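Local atomic coordinates of microcin B17-processing protein McbB (Escherichia coli str. K-12 substr. MG1655, PDB entry 6GRH), a protein that is needed to process the inactive microcin B17 precursor peptide into the active antibiotic, in a complex that also contains McbC. Residues L107-V120 with Y243-T256. Residues are numbered along the deposited sequence; the frame is centred on the assembly and turned at random. Where two conformers were deposited one is given.
With EDO (1,2-ethanediol), chain J.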
loop_
_atom_site.group_PDB
_atom_site.type_symbol
_atom_site.label_atom_id
_atom_site.label_comp_id
_atom_site.label_asym_id
_atom_site.label_seq_id
_atom_site.Cartn_x
_atom_site.Cartn_y
_atom_site.Cartn_z
ATOM N N LEU B 107 12.787 -2.671 -34.461
ATOM C CA LEU B 107 12.170 -3.721 -33.622
ATOM C C LEU B 107 10.726 -4.020 -34.044
ATOM O O LEU B 107 10.225 -5.109 -33.803
ATOM C CB LEU B 107 12.214 -3.344 -32.122
ATOM C CG LEU B 107 11.454 -4.220 -31.095
ATOM C CD1 LEU B 107 12.022 -5.652 -31.088
ATOM C CD2 LEU B 107 11.473 -3.586 -29.682
ATOM N N PHE B 108 10.069 -3.050 -34.681
ATOM C CA PHE B 108 8.675 -3.164 -35.081
ATOM C C PHE B 108 8.478 -3.274 -36.580
ATOM O O PHE B 108 7.362 -3.113 -37.042
ATOM C CB PHE B 108 7.912 -1.940 -34.598
ATOM C CG PHE B 108 7.975 -1.747 -33.129
ATOM C CD1 PHE B 108 8.840 -0.828 -32.577
ATOM C CD2 PHE B 108 7.181 -2.509 -32.297
ATOM C CE1 PHE B 108 8.883 -0.633 -31.197
ATOM C CE2 PHE B 108 7.214 -2.322 -30.920
ATOM C CZ PHE B 108 8.078 -1.384 -30.373
ATOM N N SER B 109 9.532 -3.590 -37.319
ATOM C CA SER B 109 9.456 -3.567 -38.778
ATOM C C SER B 109 8.492 -4.617 -39.365
ATOM O O SER B 109 8.073 -4.482 -40.506
ATOM C CB SER B 109 10.839 -3.721 -39.387
ATOM O OG SER B 109 11.367 -4.978 -39.066
ATOM N N ASN B 110 8.142 -5.657 -38.608
ATOM C CA ASN B 110 7.110 -6.598 -39.047
ATOM C C ASN B 110 5.785 -6.490 -38.265
ATOM O O ASN B 110 4.856 -7.246 -38.538
ATOM C CB ASN B 110 7.676 -8.025 -39.017
ATOM C CG ASN B 110 8.755 -8.250 -40.066
ATOM O OD1 ASN B 110 9.870 -8.668 -39.747
ATOM N ND2 ASN B 110 8.449 -7.942 -41.313
ATOM N N ALA B 111 5.689 -5.537 -37.331
ATOM C CA ALA B 111 4.585 -5.494 -36.357
ATOM C C ALA B 111 3.255 -5.158 -36.998
ATOM O O ALA B 111 2.264 -5.766 -36.673
ATOM C CB ALA B 111 4.867 -4.496 -35.244
ATOM N N ARG B 112 3.251 -4.224 -37.942
ATOM C CA ARG B 112 2.013 -3.853 -38.605
ATOM C C ARG B 112 1.356 -5.050 -39.273
ATOM O O ARG B 112 0.161 -5.228 -39.147
ATOM C CB ARG B 112 2.242 -2.776 -39.632
ATOM C CG ARG B 112 2.674 -1.470 -38.990
ATOM C CD ARG B 112 3.548 -0.731 -39.954
ATOM N NE ARG B 112 2.824 0.219 -40.757
ATOM C CZ ARG B 112 3.130 0.561 -42.010
ATOM N NH1 ARG B 112 4.139 -0.005 -42.677
ATOM N NH2 ARG B 112 2.413 1.499 -42.605
ATOM N N GLU B 113 2.130 -5.879 -39.964
ATOM C CA GLU B 113 1.537 -6.994 -40.701
ATOM C C GLU B 113 1.221 -8.182 -39.782
ATOM O O GLU B 113 0.146 -8.770 -39.907
ATOM C CB GLU B 113 2.398 -7.398 -41.902
ATOM C CG GLU B 113 1.562 -7.694 -43.146
ATOM C CD GLU B 113 0.921 -6.446 -43.741
ATOM O OE1 GLU B 113 -0.329 -6.339 -43.758
ATOM O OE2 GLU B 113 1.677 -5.566 -44.200
ATOM N N GLN B 114 2.126 -8.516 -38.857
ATOM C CA GLN B 114 1.884 -9.600 -37.887
ATOM C C GLN B 114 0.697 -9.360 -36.986
ATOM O O GLN B 114 -0.117 -10.270 -36.768
ATOM C CB GLN B 114 3.082 -9.801 -36.968
ATOM C CG GLN B 114 4.295 -10.417 -37.644
ATOM C CD GLN B 114 5.524 -10.413 -36.742
ATOM O OE1 GLN B 114 5.480 -10.018 -35.543
ATOM N NE2 GLN B 114 6.638 -10.862 -37.310
ATOM N N TRP B 115 0.591 -8.140 -36.470
ATOM C CA TRP B 115 -0.369 -7.875 -35.412
ATOM C C TRP B 115 -1.795 -7.712 -35.904
ATOM O O TRP B 115 -2.708 -7.743 -35.098
ATOM C CB TRP B 115 0.079 -6.706 -34.516
ATOM C CG TRP B 115 1.382 -6.984 -33.763
ATOM C CD1 TRP B 115 2.110 -8.139 -33.752
ATOM C CD2 TRP B 115 2.092 -6.062 -32.913
ATOM N NE1 TRP B 115 3.236 -7.986 -32.956
ATOM C CE2 TRP B 115 3.245 -6.728 -32.430
ATOM C CE3 TRP B 115 1.882 -4.730 -32.542
ATOM C CZ2 TRP B 115 4.173 -6.115 -31.568
ATOM C CZ3 TRP B 115 2.823 -4.118 -31.672
ATOM C CH2 TRP B 115 3.942 -4.814 -31.219
ATOM N N LYS B 116 -1.995 -7.606 -37.225
ATOM C CA LYS B 116 -3.337 -7.704 -37.818
ATOM C C LYS B 116 -4.040 -9.014 -37.464
ATOM O O LYS B 116 -5.259 -9.027 -37.298
ATOM C CB LYS B 116 -3.288 -7.529 -39.353
ATOM C CG LYS B 116 -2.911 -6.129 -39.791
ATOM C CD LYS B 116 -2.996 -5.971 -41.315
ATOM C CE LYS B 116 -2.738 -4.532 -41.766
ATOM N NZ LYS B 116 -3.455 -3.490 -40.955
ATOM N N CYS B 117 -3.297 -10.102 -37.317
ATOM C CA CYS B 117 -3.923 -11.368 -36.955
ATOM C C CYS B 117 -4.311 -11.452 -35.470
ATOM O O CYS B 117 -4.902 -12.451 -35.054
ATOM C CB CYS B 117 -3.059 -12.544 -37.377
ATOM S SG CYS B 117 -1.565 -12.777 -36.424
ATOM N N ASP B 118 -3.958 -10.422 -34.684
ATOM C CA ASP B 118 -4.473 -10.212 -33.336
ATOM C C ASP B 118 -5.511 -9.086 -33.338
ATOM O O ASP B 118 -5.888 -8.586 -32.277
ATOM C CB ASP B 118 -3.295 -9.865 -32.409
ATOM C CG ASP B 118 -2.144 -10.878 -32.519
ATOM O OD1 ASP B 118 -2.258 -11.997 -31.970
ATOM O OD2 ASP B 118 -1.130 -10.581 -33.193
ATOM N N GLY B 119 -5.945 -8.646 -34.529
ATOM C CA GLY B 119 -6.918 -7.595 -34.645
ATOM C C GLY B 119 -6.445 -6.203 -34.299
ATOM O O GLY B 119 -7.263 -5.309 -34.109
ATOM N N VAL B 120 -5.131 -6.008 -34.283
ATOM C CA VAL B 120 -4.528 -4.726 -33.935
ATOM C C VAL B 120 -4.172 -3.941 -35.200
ATOM O O VAL B 120 -3.397 -4.422 -36.000
ATOM C CB VAL B 120 -3.269 -4.954 -33.087
ATOM C CG1 VAL B 120 -2.500 -3.649 -32.902
ATOM C CG2 VAL B 120 -3.670 -5.533 -31.737
ATOM N N TYR B 243 8.252 -6.904 -26.724
ATOM C CA TYR B 243 7.451 -6.929 -27.958
ATOM C C TYR B 243 6.102 -7.615 -27.734
ATOM O O TYR B 243 5.066 -7.094 -28.141
ATOM C CB TYR B 243 8.248 -7.656 -29.034
ATOM C CG TYR B 243 7.743 -7.644 -30.450
ATOM C CD1 TYR B 243 7.852 -6.501 -31.238
ATOM C CD2 TYR B 243 7.235 -8.804 -31.036
ATOM C CE1 TYR B 243 7.445 -6.509 -32.574
ATOM C CE2 TYR B 243 6.824 -8.823 -32.381
ATOM C CZ TYR B 243 6.946 -7.666 -33.143
ATOM O OH TYR B 243 6.531 -7.664 -34.448
ATOM N N HIS B 244 6.124 -8.769 -27.068
ATOM C CA HIS B 244 4.894 -9.462 -26.753
ATOM C C HIS B 244 3.980 -8.668 -25.811
ATOM O O HIS B 244 2.759 -8.616 -26.029
ATOM C CB HIS B 244 5.209 -10.833 -26.178
ATOM C CG HIS B 244 4.009 -11.698 -26.008
ATOM N ND1 HIS B 244 3.222 -12.107 -27.072
ATOM C CD2 HIS B 244 3.447 -12.218 -24.890
ATOM C CE1 HIS B 244 2.217 -12.829 -26.604
ATOM N NE2 HIS B 244 2.339 -12.923 -25.288
ATOM N N LEU B 245 4.551 -8.079 -24.753
ATOM C CA LEU B 245 3.759 -7.248 -23.843
ATOM C C LEU B 245 3.101 -6.038 -24.499
ATOM O O LEU B 245 1.946 -5.723 -24.202
ATOM C CB LEU B 245 4.586 -6.818 -22.625
ATOM C CG LEU B 245 4.877 -7.877 -21.582
ATOM C CD1 LEU B 245 5.727 -7.281 -20.454
ATOM C CD2 LEU B 245 3.615 -8.416 -20.969
ATOM N N ILE B 246 3.823 -5.392 -25.404
ATOM C CA ILE B 246 3.288 -4.294 -26.220
ATOM C C ILE B 246 2.103 -4.791 -27.060
ATOM O O ILE B 246 0.995 -4.209 -27.032
ATOM C CB ILE B 246 4.386 -3.664 -27.094
ATOM C CG1 ILE B 246 5.433 -2.947 -26.224
ATOM C CG2 ILE B 246 3.811 -2.659 -28.090
ATOM C CD1 ILE B 246 6.669 -2.472 -26.955
ATOM N N LYS B 247 2.318 -5.894 -27.776
ATOM C CA LYS B 247 1.264 -6.476 -28.584
ATOM C C LYS B 247 0.007 -6.784 -27.778
ATOM O O LYS B 247 -1.106 -6.379 -28.156
ATOM C CB LYS B 247 1.755 -7.737 -29.294
ATOM C CG LYS B 247 0.748 -8.192 -30.338
ATOM C CD LYS B 247 1.047 -9.576 -30.867
ATOM C CE LYS B 247 0.442 -10.627 -29.959
ATOM N NZ LYS B 247 0.662 -11.921 -30.613
ATOM N N ARG B 248 0.187 -7.476 -26.645
ATOM C CA ARG B 248 -0.954 -7.840 -25.839
ATOM C C ARG B 248 -1.661 -6.655 -25.229
ATOM O O ARG B 248 -2.878 -6.654 -25.145
ATOM C CB ARG B 248 -0.605 -8.837 -24.751
ATOM C CG ARG B 248 -0.263 -10.190 -25.305
ATOM C CD ARG B 248 -1.402 -10.790 -26.138
ATOM N NE ARG B 248 -1.208 -12.222 -26.241
ATOM C CZ ARG B 248 -1.709 -13.011 -27.176
ATOM N NH1 ARG B 248 -2.488 -12.543 -28.152
ATOM N NH2 ARG B 248 -1.447 -14.309 -27.106
ATOM N N ARG B 249 -0.904 -5.635 -24.861
ATOM C CA ARG B 249 -1.513 -4.435 -24.353
ATOM C C ARG B 249 -2.328 -3.698 -25.420
ATOM O O ARG B 249 -3.457 -3.272 -25.169
ATOM C CB ARG B 249 -0.448 -3.555 -23.656
ATOM C CG ARG B 249 -1.039 -2.349 -22.969
ATOM C CD ARG B 249 -1.786 -2.763 -21.718
ATOM N NE ARG B 249 -2.370 -1.600 -21.076
ATOM C CZ ARG B 249 -3.641 -1.439 -20.722
ATOM N NH1 ARG B 249 -4.558 -2.408 -20.873
ATOM N NH2 ARG B 249 -3.996 -0.284 -20.160
ATOM N N LEU B 250 -1.777 -3.540 -26.603
ATOM C CA LEU B 250 -2.522 -2.954 -27.711
ATOM C C LEU B 250 -3.750 -3.764 -28.047
ATOM O O LEU B 250 -4.820 -3.208 -28.348
ATOM C CB LEU B 250 -1.648 -2.816 -28.969
ATOM C CG LEU B 250 -0.791 -1.564 -29.121
ATOM C CD1 LEU B 250 0.105 -1.722 -30.335
ATOM C CD2 LEU B 250 -1.633 -0.292 -29.203
ATOM N N GLN B 251 -3.585 -5.089 -28.022
ATOM C CA GLN B 251 -4.690 -6.004 -28.265
ATOM C C GLN B 251 -5.818 -5.809 -27.255
ATOM O O GLN B 251 -6.984 -5.699 -27.666
ATOM C CB GLN B 251 -4.193 -7.433 -28.316
ATOM C CG GLN B 251 -5.268 -8.449 -28.639
ATOM C CD GLN B 251 -4.709 -9.824 -28.931
ATOM O OE1 GLN B 251 -3.496 -10.057 -28.856
ATOM N NE2 GLN B 251 -5.578 -10.718 -29.361
ATOM N N GLU B 252 -5.475 -5.685 -25.960
ATOM C CA GLU B 252 -6.468 -5.429 -24.930
ATOM C C GLU B 252 -7.273 -4.179 -25.202
ATOM O O GLU B 252 -8.486 -4.164 -25.005
ATOM C CB GLU B 252 -5.831 -5.228 -23.544
ATOM C CG GLU B 252 -5.317 -6.470 -22.895
ATOM C CD GLU B 252 -4.433 -6.187 -21.664
ATOM O OE1 GLU B 252 -4.388 -5.037 -21.170
ATOM O OE2 GLU B 252 -3.776 -7.149 -21.206
ATOM N N LEU B 253 -6.578 -3.133 -25.621
ATOM C CA LEU B 253 -7.165 -1.803 -25.789
ATOM C C LEU B 253 -7.921 -1.618 -27.098
ATOM O O LEU B 253 -8.993 -1.013 -27.085
ATOM C CB LEU B 253 -6.083 -0.716 -25.693
ATOM C CG LEU B 253 -5.455 -0.568 -24.288
ATOM C CD1 LEU B 253 -4.161 0.218 -24.378
ATOM C CD2 LEU B 253 -6.415 0.100 -23.331
ATOM N N THR B 254 -7.360 -2.120 -28.198
ATOM C CA THR B 254 -7.872 -1.842 -29.550
ATOM C C THR B 254 -8.056 -3.064 -30.438
ATOM O O THR B 254 -8.543 -2.921 -31.551
ATOM C CB THR B 254 -6.929 -0.881 -30.338
ATOM O OG1 THR B 254 -5.648 -1.518 -30.563
ATOM C CG2 THR B 254 -6.734 0.421 -29.583
ATOM N N GLY B 255 -7.631 -4.243 -30.002
ATOM C CA GLY B 255 -7.597 -5.390 -30.901
ATOM C C GLY B 255 -8.667 -6.426 -30.575
ATOM O O GLY B 255 -9.696 -6.137 -29.944
ATOM N N THR B 256 -8.415 -7.647 -31.003
ATOM C CA THR B 256 -9.340 -8.746 -30.744
ATOM C C THR B 256 -9.239 -9.132 -29.267
ATOM O O THR B 256 -8.228 -9.693 -28.817
ATOM C CB THR B 256 -8.999 -9.944 -31.643
ATOM O OG1 THR B 256 -9.164 -9.544 -33.001
ATOM C CG2 THR B 256 -9.865 -11.155 -31.326
HETATM C C1 EDO J . -2.265 -16.038 -29.987
HETATM O O1 EDO J . -3.317 -15.700 -29.080
HETATM C C2 EDO J . -1.607 -17.312 -29.485
HETATM O O2 EDO J . -0.340 -17.510 -30.107
HETATM O O HOH W 1 8.671 -6.598 -35.857
HETATM O O HOH W 2 -8.222 -11.668 -34.323
HETATM O O HOH W 3 -4.326 -13.111 -30.809
HETATM O O HOH W 4 -6.973 -2.093 -33.736
#
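K247 runs across the indole of W115 to the carboxylate of D118. CB lies against W115 CE2. With CG anti to the backbone N (chi1 -169°), the chain passes over one indole face: CG sits 3.4 Å from the five-membered-ring centroid, 3° off the normal, a CH-pi contact, while A111 CB covers the opposite face. CD touches W115 CD1 and lies 3.3 Å from D118 OD2. A bend at chi3 (85°) brings CE to 3.6 Å from both D118 carboxylate oxygens, and NZ forms a salt bridge with D118, its hydrogen bonds to OD1 (3.2 Å) and OD2 (3.4 Å) both weak; its stronger partner is E238 of the second subunit. W115 is a knob among Y243, I246, K247 and L250. Helix 111-115 links adjacent parallel strands 97-102 and 122-127, a beta-alpha-beta crossover, and packs with helix 236-254 on one sheet face: W115 reaches I100, L250 reaches S98. A Schellman motif with G119 at C-prime turns the chain toward G255, and T256 N donates a hydrogen bond to D118 O at 3.0 Å. At the indole's six-membered end, W115 CZ2 stands over one Y243 ring face, 3.4 Å from CE1. Y243 OH donates to Q114 OE1 (2.8 Å) from above the carbonyl plane, while Q114 NE2 is hydrogen-bonded to E236 of the second subunit.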